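Side-chain contacts in nidogen (Mus musculus, PDB 1NPE), which probably links laminin to other basement-membrane components, binding laminin through its six-bladed YWTD beta-propeller domain: residues A[211-216]-A[222-227]; A[170-175]-A[179-184]. One frame throughout, in Å; residues are numbered along the deposited sequence.

Both contacts are buried, and both join the first two strands of a four-stranded antiparallel blade, so interactions 1 and 2 are equivalent hairpins in adjacent blades. Their side chains differ. In 211-216 with 222-227 the F212-W226 aromatic pair and the hydroxyl of T224 add to the backbone bonds at one end. In 170-175 with 179-184, which has a G1 bulge near the turn, leucines and a phenylalanine fill one face and a disulfide cysteine lies on the other. The blades touch where P211 O meets N170 ND2 and S216 OG meets T173 OG1, both probable hydrogen bonds of 3.1 Å, and P211 CB packs on V184 CB.

Interaction 1 of 2, residues A[211-216]-A[222-227]; sequences PFAVTS and YYTDWK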
loop_
_atom_site.group_PDB
_atom_site.type_symbol
_atom_site.label_atom_id
_atom_site.label_comp_id
_atom_site.label_asym_id
_atom_site.label_seq_id
_atom_site.Cartn_x
_atom_site.Cartn_y
_atom_site.Cartn_z
ATOM N N PRO A 211 -5.012 -10.336 -5.663
ATOM C CA PRO A 211 -5.695 -9.054 -5.827
ATOM C C PRO A 211 -5.022 -7.950 -5.034
ATOM O O PRO A 211 -4.597 -8.170 -3.901
ATOM C CB PRO A 211 -7.077 -9.317 -5.224
ATOM C CG PRO A 211 -7.200 -10.777 -5.138
ATOM C CD PRO A 211 -5.823 -11.260 -4.858
ATOM N N PHE A 212 -4.944 -6.765 -5.630
ATOM C CA PHE A 212 -4.377 -5.613 -4.949
ATOM C C PHE A 212 -5.430 -4.534 -4.697
ATOM O O PHE A 212 -5.514 -3.988 -3.597
ATOM C CB PHE A 212 -3.218 -4.991 -5.726
ATOM C CG PHE A 212 -2.688 -3.751 -5.079
ATOM C CD1 PHE A 212 -1.800 -3.842 -4.009
ATOM C CD2 PHE A 212 -3.151 -2.490 -5.464
ATOM C CE1 PHE A 212 -1.389 -2.702 -3.327
ATOM C CE2 PHE A 212 -2.744 -1.350 -4.789
ATOM C CZ PHE A 212 -1.862 -1.455 -3.715
ATOM N N ALA A 213 -6.165 -4.161 -5.742
ATOM C CA ALA A 213 -7.189 -3.136 -5.615
ATOM C C ALA A 213 -8.452 -3.561 -6.335
ATOM O O ALA A 213 -8.425 -4.439 -7.200
ATOM C CB ALA A 213 -6.692 -1.812 -6.167
ATOM N N VAL A 214 -9.557 -2.910 -5.996
ATOM C CA VAL A 214 -10.823 -3.243 -6.608
ATOM C C VAL A 214 -11.732 -2.033 -6.642
ATOM O O VAL A 214 -11.594 -1.106 -5.836
ATOM C CB VAL A 214 -11.527 -4.373 -5.831
ATOM C CG1 VAL A 214 -11.975 -3.875 -4.451
ATOM C CG2 VAL A 214 -12.694 -4.927 -6.625
ATOM N N THR A 215 -12.628 -2.035 -7.619
ATOM C CA THR A 215 -13.612 -0.983 -7.787
ATOM C C THR A 215 -14.839 -1.677 -8.366
ATOM O O THR A 215 -14.756 -2.818 -8.837
ATOM C CB THR A 215 -13.115 0.153 -8.728
ATOM O OG1 THR A 215 -14.052 1.237 -8.700
ATOM C CG2 THR A 215 -12.968 -0.338 -10.165
ATOM N N SER A 216 -15.985 -1.017 -8.297
ATOM C CA SER A 216 -17.194 -1.630 -8.813
ATOM C C SER A 216 -18.005 -0.748 -9.744
ATOM O O SER A 216 -17.900 0.481 -9.724
ATOM C CB SER A 216 -18.078 -2.130 -7.661
ATOM O OG SER A 216 -18.487 -1.074 -6.803
ATOM N N TYR A 222 -14.105 -5.044 -10.631
ATOM C CA TYR A 222 -12.897 -4.961 -11.438
ATOM C C TYR A 222 -11.727 -4.860 -10.475
ATOM O O TYR A 222 -11.647 -3.911 -9.688
ATOM C CB TYR A 222 -12.925 -3.732 -12.352
ATOM C CG TYR A 222 -14.051 -3.740 -13.356
ATOM C CD1 TYR A 222 -15.289 -3.182 -13.043
ATOM C CD2 TYR A 222 -13.884 -4.318 -14.615
ATOM C CE1 TYR A 222 -16.336 -3.198 -13.957
ATOM C CE2 TYR A 222 -14.929 -4.342 -15.537
ATOM C CZ TYR A 222 -16.149 -3.780 -15.200
ATOM O OH TYR A 222 -17.186 -3.805 -16.098
ATOM N N TYR A 223 -10.845 -5.855 -10.507
ATOM C CA TYR A 223 -9.687 -5.839 -9.630
ATOM C C TYR A 223 -8.352 -6.004 -10.353
ATOM O O TYR A 223 -8.287 -6.559 -11.452
ATOM C CB TYR A 223 -9.832 -6.881 -8.508
ATOM C CG TYR A 223 -9.692 -8.332 -8.912
ATOM C CD1 TYR A 223 -8.450 -8.969 -8.875
ATOM C CD2 TYR A 223 -10.809 -9.091 -9.265
ATOM C CE1 TYR A 223 -8.324 -10.330 -9.171
ATOM C CE2 TYR A 223 -10.697 -10.447 -9.566
ATOM C CZ TYR A 223 -9.451 -11.059 -9.513
ATOM O OH TYR A 223 -9.339 -12.402 -9.780
ATOM N N THR A 224 -7.294 -5.489 -9.730
ATOM C CA THR A 224 -5.949 -5.596 -10.279
ATOM C C THR A 224 -5.274 -6.765 -9.582
ATOM O O THR A 224 -5.411 -6.933 -8.365
ATOM C CB THR A 224 -5.135 -4.313 -10.051
ATOM O OG1 THR A 224 -5.049 -4.037 -8.647
ATOM C CG2 THR A 224 -5.790 -3.136 -10.781
ATOM N N ASP A 225 -4.546 -7.566 -10.352
ATOM C CA ASP A 225 -3.883 -8.745 -9.815
ATOM C C ASP A 225 -2.383 -8.723 -10.077
ATOM O O ASP A 225 -1.937 -8.491 -11.199
ATOM C CB ASP A 225 -4.529 -10.003 -10.411
ATOM C CG ASP A 225 -4.092 -11.284 -9.714
ATOM O OD1 ASP A 225 -2.966 -11.738 -9.957
ATOM O OD2 ASP A 225 -4.886 -11.859 -8.945
ATOM N N TRP A 226 -1.618 -8.964 -9.017
ATOM C CA TRP A 226 -0.153 -8.980 -9.063
ATOM C C TRP A 226 0.446 -10.265 -9.659
ATOM O O TRP A 226 1.565 -10.260 -10.180
ATOM C CB TRP A 226 0.399 -8.789 -7.650
ATOM C CG TRP A 226 0.383 -7.374 -7.154
ATOM C CD1 TRP A 226 -0.134 -6.275 -7.788
ATOM C CD2 TRP A 226 0.950 -6.899 -5.931
ATOM N NE1 TRP A 226 0.080 -5.150 -7.034
ATOM C CE2 TRP A 226 0.744 -5.504 -5.889
ATOM C CE3 TRP A 226 1.612 -7.519 -4.862
ATOM C CZ2 TRP A 226 1.177 -4.719 -4.821
ATOM C CZ3 TRP A 226 2.038 -6.739 -3.801
ATOM C CH2 TRP A 226 1.818 -5.351 -3.789
ATOM N N LYS A 227 -0.274 -11.370 -9.514
ATOM C CA LYS A 227 0.177 -12.656 -10.028
ATOM C C LYS A 227 -0.007 -12.736 -11.543
ATOM O O LYS A 227 0.931 -13.057 -12.273
ATOM C CB LYS A 227 -0.600 -13.779 -9.328
ATOM C CG LYS A 227 -0.509 -15.161 -9.963
ATOM C CD LYS A 227 0.827 -15.838 -9.715
ATOM C CE LYS A 227 0.823 -17.246 -10.312
ATOM N NZ LYS A 227 2.158 -17.906 -10.239
#
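F212 meets W226 with its ring nearly parallel to the indole, planes at 12°, but displaced, with little of one ring lying over the other. The closest touch is at one corner, F212 CD1 to W226 CZ2 at 3.2 Å, while F212 CB sits over the face of the five-membered ring, a CH-pi contact 4.0 Å from its centroid. With CG anti to the backbone N (chi1 176°), the phenyl leaves the strand beside T224, whose OG1 lies at the ring edge, near its plane. That hydroxyl, turned between its own N and carbonyl carbon (chi1 59°), accepts a bent bond from A213 N at 3.1 Å and is also hydrogen-bonded to Y254 O. An alanine in place of W226 would probably leave the F212 ring without its flat neighbour and Y210 without the near-parallel ring it meets. The two segments form the innermost hairpin of a YWTD propeller blade, F212 N to T224 O (2.8 Å) and the paired bonds of T215 with Y222 tying the strands. On the opposite sheet face from T215 and Y222, V214 CG2 packs on Y223 CB at 3.9 Å, and P211 CB reaches Y223 CD1, also at 3.9 Å. D225 OD2 comes to the edge of the Y223 ring, in its plane, and is held there by Y210 N; its OD1 takes T228 N and, weakly, K227 N. On the other face, T215 CG2 leans on Y222 CB at 4.0 Å, and both T215 and T224 pack against I256 of strand 256-259.

Interaction 2 of 2, residues A[170-175]-A[179-184]; sequences NGLTFD and SQLCWV
S179 opens the second segment with its CA 4.0 Å from CZ of the F174 ring, which reaches onward, towards the turn. S179 has a left-handed backbone, and together with Q180 it faces D175, a G1 beta bulge; Q180 N then bonds D175 O at 3.2 Å, and Q180 O takes D175 N in return. L181 follows on the other face of the sheet. Its CB stands at the edge of the F174 ring, 3.9 Å from CD1, and with CG anti to the backbone N (chi1 179°) the side chain bends over the neighbouring strand, bringing CD1 to 3.3 Å from T173 O and close to the CD1 of L172. Y137 of the preceding blade packs on both leucines and meets the F174 ring. C182 turns back to the face of T173: its O receives T173 N at 2.7 Å, and its sulfur is joined to C193 on the next strand of the blade. Of the W183 side chain, only CB approaches L172, 3.8 Å from its CB, and it lies against G171 O as well, while the indole swings away to E192 and L194. V184 ends the walk, its N giving a 3.0 Å bond to G171 O and its O receiving N170 N over 3.1 Å. Such a tight antiparallel hairpin, apolar on the face that meets the preceding blade, is the inner half of a blade in the YWTD beta-propeller of the LDL-receptor class B repeats.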
loop_
_atom_site.group_PDB
_atom_site.type_symbol
_atom_site.label_atom_id
_atom_site.label_comp_id
_atom_site.label_asym_id
_atom_site.label_seq_id
_atom_site.Cartn_x
_atom_site.Cartn_y
_atom_site.Cartn_z
ATOM N N ASN A 170 -6.574 -6.220 0.688
ATOM C CA ASN A 170 -5.875 -5.117 0.045
ATOM C C ASN A 170 -6.715 -3.953 -0.458
ATOM O O ASN A 170 -6.272 -2.814 -0.436
ATOM C CB ASN A 170 -4.979 -5.652 -1.069
ATOM C CG ASN A 170 -3.748 -6.362 -0.529
ATOM O OD1 ASN A 170 -3.203 -5.982 0.516
ATOM N ND2 ASN A 170 -3.296 -7.386 -1.239
ATOM N N GLY A 171 -7.914 -4.240 -0.937
ATOM C CA GLY A 171 -8.766 -3.179 -1.423
ATOM C C GLY A 171 -10.229 -3.481 -1.186
ATOM O O GLY A 171 -10.610 -4.630 -0.960
ATOM N N LEU A 172 -11.042 -2.435 -1.145
ATOM C CA LEU A 172 -12.473 -2.626 -0.969
ATOM C C LEU A 172 -13.253 -1.629 -1.804
ATOM O O LEU A 172 -12.700 -0.650 -2.318
ATOM C CB LEU A 172 -12.883 -2.576 0.506
ATOM C CG LEU A 172 -13.108 -1.261 1.242
ATOM C CD1 LEU A 172 -13.286 -1.594 2.705
ATOM C CD2 LEU A 172 -11.934 -0.316 1.049
ATOM N N THR A 173 -14.538 -1.883 -1.961
ATOM C CA THR A 173 -15.355 -0.997 -2.766
ATOM C C THR A 173 -16.782 -1.035 -2.253
ATOM O O THR A 173 -17.195 -2.014 -1.634
ATOM C CB THR A 173 -15.270 -1.395 -4.274
ATOM O OG1 THR A 173 -15.962 -0.425 -5.068
ATOM C CG2 THR A 173 -15.851 -2.788 -4.519
ATOM N N PHE A 174 -17.513 0.051 -2.447
ATOM C CA PHE A 174 -18.889 0.108 -1.980
ATOM C C PHE A 174 -19.856 0.472 -3.090
ATOM O O PHE A 174 -19.633 1.432 -3.824
ATOM C CB PHE A 174 -19.031 1.112 -0.831
ATOM C CG PHE A 174 -20.389 1.096 -0.177
ATOM C CD1 PHE A 174 -20.686 0.168 0.816
ATOM C CD2 PHE A 174 -21.371 2.011 -0.552
ATOM C CE1 PHE A 174 -21.944 0.149 1.428
ATOM C CE2 PHE A 174 -22.625 1.999 0.052
ATOM C CZ PHE A 174 -22.914 1.068 1.044
ATOM N N ASP A 175 -20.927 -0.305 -3.203
ATOM C CA ASP A 175 -21.957 -0.069 -4.209
ATOM C C ASP A 175 -23.217 0.403 -3.492
ATOM O O ASP A 175 -23.887 -0.376 -2.809
ATOM C CB ASP A 175 -22.240 -1.348 -5.000
ATOM C CG ASP A 175 -23.150 -1.103 -6.185
ATOM O OD1 ASP A 175 -24.372 -1.326 -6.063
ATOM O OD2 ASP A 175 -22.638 -0.675 -7.240
ATOM N N SER A 179 -26.188 -1.671 -1.503
ATOM C CA SER A 179 -25.706 -1.528 -0.121
ATOM C C SER A 179 -24.725 -2.669 0.160
ATOM O O SER A 179 -24.817 -3.371 1.173
ATOM C CB SER A 179 -26.868 -1.553 0.879
ATOM O OG SER A 179 -27.521 -0.296 0.934
ATOM N N GLN A 180 -23.787 -2.838 -0.769
ATOM C CA GLN A 180 -22.811 -3.905 -0.694
ATOM C C GLN A 180 -21.370 -3.417 -0.618
ATOM O O GLN A 180 -20.907 -2.632 -1.454
ATOM C CB GLN A 180 -22.986 -4.812 -1.918
ATOM C CG GLN A 180 -22.796 -6.300 -1.670
ATOM C CD GLN A 180 -23.928 -6.933 -0.873
ATOM O OE1 GLN A 180 -23.868 -8.116 -0.531
ATOM N NE2 GLN A 180 -24.964 -6.153 -0.574
ATOM N N LEU A 181 -20.677 -3.874 0.418
ATOM C CA LEU A 181 -19.274 -3.554 0.613
ATOM C C LEU A 181 -18.496 -4.820 0.247
ATOM O O LEU A 181 -18.686 -5.876 0.843
ATOM C CB LEU A 181 -18.995 -3.170 2.067
ATOM C CG LEU A 181 -17.539 -2.836 2.410
ATOM C CD1 LEU A 181 -17.103 -1.584 1.665
ATOM C CD2 LEU A 181 -17.369 -2.645 3.912
ATOM N N CYS A 182 -17.641 -4.715 -0.755
ATOM C CA CYS A 182 -16.850 -5.853 -1.180
ATOM C C CYS A 182 -15.364 -5.557 -1.059
ATOM O O CYS A 182 -14.937 -4.427 -1.243
ATOM C CB CYS A 182 -17.156 -6.196 -2.634
ATOM S SG CYS A 182 -18.912 -6.439 -3.032
ATOM N N TRP A 183 -14.581 -6.582 -0.745
ATOM C CA TRP A 183 -13.139 -6.434 -0.648
ATOM C C TRP A 183 -12.484 -7.613 -1.345
ATOM O O TRP A 183 -13.148 -8.606 -1.629
ATOM C CB TRP A 183 -12.680 -6.347 0.815
ATOM C CG TRP A 183 -12.892 -7.577 1.637
ATOM C CD1 TRP A 183 -12.066 -8.666 1.715
ATOM C CD2 TRP A 183 -13.970 -7.824 2.551
ATOM N NE1 TRP A 183 -12.561 -9.570 2.625
ATOM C CE2 TRP A 183 -13.727 -9.079 3.153
ATOM C CE3 TRP A 183 -15.114 -7.104 2.921
ATOM C CZ2 TRP A 183 -14.583 -9.632 4.111
ATOM C CZ3 TRP A 183 -15.969 -7.654 3.876
ATOM C CH2 TRP A 183 -15.695 -8.908 4.460
ATOM N N VAL A 184 -11.213 -7.459 -1.703
ATOM C CA VAL A 184 -10.453 -8.532 -2.342
ATOM C C VAL A 184 -9.345 -8.878 -1.354
ATOM O O VAL A 184 -8.713 -7.992 -0.777
ATOM C CB VAL A 184 -9.890 -8.119 -3.725
ATOM C CG1 VAL A 184 -11.036 -7.904 -4.702
ATOM C CG2 VAL A 184 -9.033 -6.858 -3.616
#